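Local coordinates for protein alginate lyase (Bacteroides ovatus, PDB 3NNB) that probably depolymerises the polysaccharide alginate by beta-elimination, at residues L146-T151 with K157-G162; L314-P319 with W328-I333; N5-A10 with A292-Q297. One frame throughout, in Å; residues are numbered along the deposited sequence. Where two conformers were deposited one is given.

Contact 1 (L146-T151 with K157-G162)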
# COMPACT_ATOMS: atom_id res chain seq x y z
N LEU A 146 7.71 6.08 13.02
CA LEU A 146 8.61 6.18 11.87
C LEU A 146 9.38 7.53 11.94
O LEU A 146 9.60 8.19 10.93
CB LEU A 146 7.83 6.02 10.55
CG LEU A 146 7.48 4.55 10.22
CD1 LEU A 146 6.15 4.22 10.86
CD2 LEU A 146 7.41 4.32 8.73
N THR A 147 9.89 7.88 13.13
CA THR A 147 10.72 9.06 13.27
C THR A 147 11.94 9.02 12.36
O THR A 147 12.40 10.08 11.88
CB THR A 147 11.11 9.26 14.76
OG1 THR A 147 9.90 9.39 15.50
CG2 THR A 147 12.00 10.53 14.94
N TYR A 148 12.45 7.81 12.08
CA TYR A 148 13.65 7.66 11.25
C TYR A 148 13.35 7.01 9.89
O TYR A 148 14.22 6.40 9.30
CB TYR A 148 14.76 6.96 12.03
CG TYR A 148 15.17 7.80 13.24
CD1 TYR A 148 16.06 8.87 13.08
CD2 TYR A 148 14.61 7.59 14.49
CE1 TYR A 148 16.39 9.69 14.17
CE2 TYR A 148 14.93 8.40 15.56
CZ TYR A 148 15.85 9.44 15.40
OH TYR A 148 16.16 10.28 16.49
N GLY A 149 12.10 7.14 9.44
CA GLY A 149 11.71 6.72 8.09
C GLY A 149 12.29 7.67 7.06
O GLY A 149 12.13 8.89 7.17
N GLN A 150 12.90 7.10 6.03
CA GLN A 150 13.52 7.86 4.94
C GLN A 150 14.43 9.01 5.35
O GLN A 150 14.30 10.17 4.90
CB GLN A 150 12.49 8.29 3.89
CG GLN A 150 11.89 7.12 3.18
CD GLN A 150 11.09 7.51 1.97
OE1 GLN A 150 11.37 8.54 1.32
NE2 GLN A 150 10.10 6.68 1.62
N THR A 151 15.35 8.65 6.23
CA THR A 151 16.61 9.41 6.42
C THR A 151 17.34 9.54 5.11
O THR A 151 17.19 8.72 4.20
CB THR A 151 17.56 8.69 7.42
OG1 THR A 151 18.07 7.47 6.86
CG2 THR A 151 16.89 8.45 8.80
N LYS A 157 19.71 16.50 9.30
CA LYS A 157 20.39 16.26 10.57
C LYS A 157 20.13 14.86 11.13
O LYS A 157 19.92 14.68 12.33
CB LYS A 157 19.98 17.33 11.59
CG LYS A 157 20.25 18.77 11.11
CD LYS A 157 19.72 19.82 12.11
CE LYS A 157 19.93 21.25 11.58
NZ LYS A 157 19.39 22.30 12.52
N GLY A 158 20.17 13.86 10.24
CA GLY A 158 20.04 12.48 10.66
C GLY A 158 18.64 12.00 11.01
O GLY A 158 18.46 10.84 11.37
N MSE A 159 17.66 12.88 10.88
CA MSE A 159 16.28 12.61 11.18
C MSE A 159 15.59 11.97 9.98
O MSE A 159 16.03 12.12 8.88
CB MSE A 159 15.63 13.94 11.54
CG MSE A 159 14.24 13.90 12.09
SE MSE A 159 14.06 13.01 13.74
CE MSE A 159 15.50 13.71 14.80
N GLY A 160 14.50 11.23 10.22
CA GLY A 160 13.63 10.84 9.15
C GLY A 160 12.76 12.00 8.72
O GLY A 160 12.94 13.16 9.14
N ARG A 161 11.77 11.70 7.88
CA ARG A 161 10.93 12.74 7.34
C ARG A 161 9.54 12.18 7.04
O ARG A 161 9.35 10.98 7.03
CB ARG A 161 11.56 13.38 6.10
CG ARG A 161 11.78 12.41 5.01
CD ARG A 161 12.49 12.99 3.81
NE ARG A 161 12.68 11.91 2.86
CZ ARG A 161 12.66 12.03 1.53
NH1 ARG A 161 12.53 13.24 0.97
NH2 ARG A 161 12.79 10.96 0.77
N GLY A 162 8.58 13.05 6.81
CA GLY A 162 7.23 12.59 6.58
C GLY A 162 7.13 11.49 5.52
O GLY A 162 6.36 10.54 5.71
O HOH W 1 8.49 8.63 8.41
O HOH W 2 15.16 12.58 6.11
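The Tyr148 ring meets the 157-162 loop at its edge: Gly158 O lies in the ring plane, 3.5 Å from Tyr148 CD1. Here the irregular 157-162 loop folds back on strand 148-151, which pairs in parallel with strand 64-66. One face of the Tyr148 ring carries Thr147 CG2, 3.7 Å above the plane and shifted toward the rim. Met159, a selenomethionine, adds a Met-aromatic contact of oblique geometry, SE standing 4.7 Å from the Tyr148 ring centroid; this holds for one of its two deposited conformers. The second flat group, the Arg161 guanidinium, has Gln150 CB at its edge, while the Gln150 amide plane is turned 56° from it. Arg161 N donates to Gly149 O at 2.9 Å, 155° at the hydrogen, the one bond across the segments that is not weak; Gly160 N to Thr147 O is weak. Gly160 has no room for a side chain, since a CB would come within 2.4 Å of Thr147 O. With CG between backbone N and carbonyl carbon (chi1 60°), the extended Arg161 chain runs past Gln150 O, which Arg161 NE reaches weakly. Arg161 NH2 bonds weakly to Gln150 OE1, and also binds a citrate probably left from crystallisation; Asp167 takes the NE2 of Gln150 and so fixes the amide's rotation. One water joins the two backbones, donating to Gln150 O at 2.8 Å and to Met159 O at 2.9 Å.

Contact 2 (L314-P319 with W328-I333)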
# COMPACT_ATOMS: atom_id res chain seq x y z
N LEU A 314 -9.62 9.25 -13.87
CA LEU A 314 -9.65 8.06 -14.70
C LEU A 314 -9.78 8.38 -16.17
O LEU A 314 -9.09 7.76 -17.01
CB LEU A 314 -10.82 7.15 -14.27
CG LEU A 314 -10.66 6.45 -12.92
CD1 LEU A 314 -12.04 5.93 -12.46
CD2 LEU A 314 -9.67 5.26 -12.96
N LYS A 315 -10.65 9.32 -16.51
CA LYS A 315 -10.86 9.70 -17.90
C LYS A 315 -9.61 10.34 -18.53
O LYS A 315 -9.40 10.21 -19.74
CB LYS A 315 -12.07 10.64 -18.02
CG LYS A 315 -13.46 10.00 -17.92
CD LYS A 315 -14.52 11.09 -18.04
CE LYS A 315 -15.94 10.60 -17.83
NZ LYS A 315 -16.88 11.77 -17.58
N PHE A 316 -8.78 11.02 -17.74
CA PHE A 316 -7.47 11.52 -18.24
C PHE A 316 -6.60 10.31 -18.64
O PHE A 316 -5.88 10.33 -19.65
CB PHE A 316 -6.75 12.37 -17.17
CG PHE A 316 -5.28 12.52 -17.45
CD1 PHE A 316 -4.84 13.44 -18.38
CD2 PHE A 316 -4.36 11.66 -16.83
CE1 PHE A 316 -3.51 13.56 -18.64
CE2 PHE A 316 -3.00 11.77 -17.10
CZ PHE A 316 -2.58 12.70 -18.03
N LEU A 317 -6.61 9.27 -17.80
CA LEU A 317 -5.71 8.14 -18.00
C LEU A 317 -6.08 7.23 -19.16
O LEU A 317 -5.21 6.73 -19.87
CB LEU A 317 -5.62 7.30 -16.72
CG LEU A 317 -4.80 6.00 -16.78
CD1 LEU A 317 -3.29 6.31 -17.02
CD2 LEU A 317 -5.00 5.22 -15.47
N ILE A 318 -7.37 6.97 -19.30
CA ILE A 318 -7.86 5.92 -20.20
C ILE A 318 -7.31 5.98 -21.63
O ILE A 318 -6.90 4.96 -22.16
CB ILE A 318 -9.42 5.85 -20.18
CG1 ILE A 318 -9.84 5.16 -18.89
CG2 ILE A 318 -9.97 5.11 -21.45
CD1 ILE A 318 -11.29 5.36 -18.46
N PRO A 319 -7.29 7.17 -22.27
CA PRO A 319 -6.83 7.17 -23.68
C PRO A 319 -5.43 6.68 -23.90
O PRO A 319 -5.07 6.29 -25.03
CB PRO A 319 -6.97 8.64 -24.08
CG PRO A 319 -8.04 9.18 -23.15
CD PRO A 319 -7.82 8.47 -21.85
N TRP A 328 2.36 9.49 -25.01
CA TRP A 328 2.28 9.97 -23.62
C TRP A 328 3.21 11.18 -23.45
O TRP A 328 4.43 11.05 -23.50
CB TRP A 328 2.73 8.82 -22.69
CG TRP A 328 2.91 9.14 -21.26
CD1 TRP A 328 4.09 9.10 -20.59
CD2 TRP A 328 1.89 9.41 -20.29
NE1 TRP A 328 3.89 9.39 -19.26
CE2 TRP A 328 2.54 9.59 -19.04
CE3 TRP A 328 0.51 9.55 -20.35
CZ2 TRP A 328 1.85 9.90 -17.88
CZ3 TRP A 328 -0.17 9.87 -19.19
CH2 TRP A 328 0.50 10.03 -17.96
N PRO A 329 2.62 12.38 -23.26
CA PRO A 329 3.40 13.60 -23.28
C PRO A 329 4.02 14.02 -21.92
O PRO A 329 4.15 15.19 -21.63
CB PRO A 329 2.38 14.62 -23.77
CG PRO A 329 1.06 14.13 -23.14
CD PRO A 329 1.17 12.65 -23.15
N TYR A 330 4.38 13.02 -21.12
CA TYR A 330 5.01 13.21 -19.82
C TYR A 330 6.14 12.17 -19.78
O TYR A 330 6.26 11.32 -20.66
CB TYR A 330 4.00 12.94 -18.69
CG TYR A 330 2.72 13.75 -18.86
CD1 TYR A 330 2.67 15.09 -18.50
CD2 TYR A 330 1.59 13.20 -19.44
CE1 TYR A 330 1.52 15.84 -18.67
CE2 TYR A 330 0.46 13.95 -19.66
CZ TYR A 330 0.44 15.28 -19.26
OH TYR A 330 -0.69 16.06 -19.48
N GLN A 331 6.93 12.20 -18.72
CA GLN A 331 7.98 11.23 -18.58
C GLN A 331 7.46 9.88 -18.06
O GLN A 331 6.50 9.81 -17.28
CB GLN A 331 9.06 11.77 -17.63
CG GLN A 331 9.71 13.07 -18.07
CD GLN A 331 10.70 13.59 -17.00
OE1 GLN A 331 11.85 13.23 -17.03
NE2 GLN A 331 10.19 14.32 -16.01
N GLN A 332 8.16 8.80 -18.41
CA GLN A 332 7.99 7.51 -17.78
C GLN A 332 9.26 6.72 -18.09
O GLN A 332 9.35 6.00 -19.09
CB GLN A 332 6.75 6.73 -18.22
CG GLN A 332 6.56 5.42 -17.51
CD GLN A 332 6.30 5.51 -16.01
OE1 GLN A 332 5.75 6.51 -15.49
NE2 GLN A 332 6.77 4.47 -15.26
N ILE A 333 10.23 6.90 -17.22
CA ILE A 333 11.60 6.48 -17.52
C ILE A 333 11.87 4.97 -17.46
O ILE A 333 12.93 4.52 -17.92
CB ILE A 333 12.64 7.24 -16.66
CG1 ILE A 333 12.42 6.94 -15.16
CG2 ILE A 333 12.61 8.77 -17.00
CD1 ILE A 333 13.54 7.44 -14.23
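Trp328, which packs against Phe316, makes a polar bond within its own segment: NE1 reaches Gln331 O at 3.3 Å, weak by length yet nearly straight, 168° at the hydrogen. It ties the indole back to its own chain, and no hydrogen bond joins 314-319 to 328-333. What joins them is aromatic packing, with only 131 Å² buried. Phe316 swings its CG anti to the backbone N (chi1 162°) and sends its ring out from the helix, so that the far end of the ring makes the contact. Phe316 CZ lies 3.9 Å from Trp328 CZ3 and 3.7 Å from Tyr330 CE2. The two partners are approached differently. Tyr330 comes from the opposite direction, its CE2 at the edge of the Phe316 ring and in its plane, with the ring planes 63° apart. The Trp328 side chain crosses that of Phe316 at about a right angle. Within the loop, Tyr330 turns its edge to the indole, CD2 standing 3.5 Å above the Trp328 plane and offset toward the rim. The cluster extends beyond these segments: Tyr320 meets Trp328 edge-to-face, Trp336 adds another ring, and Leu275 touches both Trp328 and Leu317. Gln332 OE1 accepts from Gly276 N, holding the loop to the start of helix 274-293. Such an aromatic cluster, pinning an interhelical loop beside the end of helix 310-317, is peripheral packing in a helical fold, consistent with the alpha/alpha toroid of this clan.

Contact 3 (N5-A10 with A292-Q297)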
# COMPACT_ATOMS: atom_id res chain seq x y z
N ASN A 5 -14.60 -9.03 7.78
CA ASN A 5 -14.60 -7.58 7.91
C ASN A 5 -13.37 -6.90 7.27
O ASN A 5 -12.57 -6.23 7.93
CB ASN A 5 -14.74 -7.22 9.36
CG ASN A 5 -15.08 -5.77 9.56
OD1 ASN A 5 -15.67 -5.11 8.69
ND2 ASN A 5 -14.70 -5.25 10.72
N THR A 6 -13.20 -7.08 5.96
CA THR A 6 -12.10 -6.45 5.24
C THR A 6 -12.48 -5.04 4.76
O THR A 6 -13.65 -4.75 4.43
CB THR A 6 -11.62 -7.33 4.08
OG1 THR A 6 -12.68 -7.58 3.14
CG2 THR A 6 -11.13 -8.71 4.61
N ARG A 7 -11.46 -4.18 4.67
CA ARG A 7 -11.67 -2.78 4.32
C ARG A 7 -11.12 -2.41 2.96
O ARG A 7 -11.75 -1.66 2.20
CB ARG A 7 -11.06 -1.88 5.41
CG ARG A 7 -11.54 -2.17 6.81
CD ARG A 7 -13.04 -1.92 6.96
NE ARG A 7 -13.40 -2.04 8.38
CZ ARG A 7 -14.53 -1.61 8.94
NH1 ARG A 7 -15.46 -0.99 8.25
NH2 ARG A 7 -14.71 -1.83 10.25
N ILE A 8 -9.93 -2.90 2.64
CA ILE A 8 -9.30 -2.71 1.34
C ILE A 8 -9.84 -3.72 0.34
O ILE A 8 -10.23 -3.37 -0.78
CB ILE A 8 -7.75 -2.85 1.44
CG1 ILE A 8 -7.16 -1.69 2.27
CG2 ILE A 8 -7.14 -2.94 0.06
CD1 ILE A 8 -6.96 -0.43 1.52
N TYR A 9 -9.88 -4.99 0.74
CA TYR A 9 -10.46 -6.05 -0.10
C TYR A 9 -11.99 -5.96 0.01
O TYR A 9 -12.50 -5.68 1.08
CB TYR A 9 -10.04 -7.45 0.38
CG TYR A 9 -8.55 -7.78 0.38
CD1 TYR A 9 -7.69 -7.19 -0.52
CD2 TYR A 9 -8.03 -8.70 1.29
CE1 TYR A 9 -6.30 -7.52 -0.50
CE2 TYR A 9 -6.67 -9.03 1.30
CZ TYR A 9 -5.84 -8.47 0.41
OH TYR A 9 -4.47 -8.80 0.43
N ALA A 10 -12.69 -6.18 -1.09
CA ALA A 10 -14.16 -6.23 -1.14
C ALA A 10 -14.58 -7.57 -0.54
O ALA A 10 -14.35 -8.63 -1.17
CB ALA A 10 -14.65 -6.08 -2.58
N ALA A 292 -14.13 3.40 2.51
CA ALA A 292 -15.29 4.26 2.73
C ALA A 292 -16.60 3.54 2.46
O ALA A 292 -17.60 3.76 3.17
CB ALA A 292 -15.14 5.51 1.86
N SER A 293 -16.64 2.69 1.46
CA SER A 293 -17.89 1.99 1.09
C SER A 293 -18.36 1.11 2.24
O SER A 293 -19.56 0.85 2.43
CB SER A 293 -17.70 1.13 -0.16
OG SER A 293 -16.89 -0.00 0.10
N THR A 294 -17.41 0.59 3.00
CA THR A 294 -17.78 -0.30 4.12
C THR A 294 -18.49 0.48 5.25
O THR A 294 -19.17 -0.14 6.09
CB THR A 294 -16.58 -1.08 4.69
OG1 THR A 294 -15.71 -0.24 5.45
CG2 THR A 294 -15.83 -1.84 3.58
N LEU A 295 -18.32 1.80 5.28
CA LEU A 295 -18.97 2.66 6.22
C LEU A 295 -20.11 3.44 5.54
O LEU A 295 -20.62 4.37 6.12
CB LEU A 295 -17.96 3.64 6.82
CG LEU A 295 -16.75 3.08 7.57
CD1 LEU A 295 -15.91 4.22 8.12
CD2 LEU A 295 -17.20 2.15 8.67
N GLY A 296 -20.47 3.09 4.31
CA GLY A 296 -21.55 3.76 3.59
C GLY A 296 -21.26 5.18 3.14
O GLY A 296 -22.18 5.95 2.88
N GLN A 297 -19.98 5.51 3.02
CA GLN A 297 -19.53 6.82 2.58
C GLN A 297 -19.10 6.77 1.10
O GLN A 297 -18.26 5.96 0.70
CB GLN A 297 -18.38 7.32 3.45
CG GLN A 297 -18.68 7.28 4.96
CD GLN A 297 -19.87 8.14 5.31
OE1 GLN A 297 -19.86 9.33 5.05
NE2 GLN A 297 -20.93 7.51 5.87
O HOH W 3 -18.33 -1.19 9.16
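Arg7 and Thr294 supply the one hydrogen bond across the contact: Arg7 NH1 donates to Thr294 OG1 at 2.9 Å, 160° at the hydrogen and only 1° out of the guanidinium plane. A bend at chi2 (-63°) brings the guanidinium alongside Thr294 OG1. That hydroxyl also bonds to Ile291 O in helix 274-293, so it links the arginine to the helix backbone. A water accepts from Arg7 NH1 at 3.0 Å and donates weakly to Thr294 O. Packing across the contact is slight: Leu295 CD2 lies 3.6 Å from Arg7 NH1, and Thr294 CG2 rests 3.7 Å from Thr6 O. From Arg7's own segment comes a polar approach, Asn5 OD1 standing 3.6 Å above the centre of one guanidinium face. With an alanine in place of Arg7, Thr294 OG1 would probably lose its donor and keep Ile291 O alone, and the bridging water would lose a partner. Side-chain to backbone bonds hold the 5-10 segment: the Asp176 carboxylate receives Arg7 N on OD1, and Ile8 N and Tyr9 N on OD2, while Thr6 OG1 donates to Tyr9 O at 2.8 Å. Backbone bonds shape 292-297: Gln297 N reaches Ala292 O at 3.0 Å and Gly296 N reaches Ser293 O at 3.1 Å. Through Thr294 and Leu295, Arg7 therefore meets the Schellman motif, with Gly296 as C-prime residue at positive phi, that ends helix 274-293.

How the contacts relate
The three contacts are separate sites. Contact 1 and contact 2 have centres about 32 Å apart, and contact 1 and contact 3 likewise about 32 Å. The centres of contact 2 and contact 3 are about 29 Å apart, with nearest atoms about 14 Å from each other. Contacts 1 and 3 sit on opposite sides of the chain's centre. Along the sequence, contact 3 joins the N-terminal segment to the end of helix 274-293 and encloses contact 1; contact 2 follows. Helix 274-293 relates the last two, since its beginning meets the 328-333 loop and its end receives contact 3. In this largely helical chain, all three therefore fasten connecting segments at dispersed points rather than forming one site.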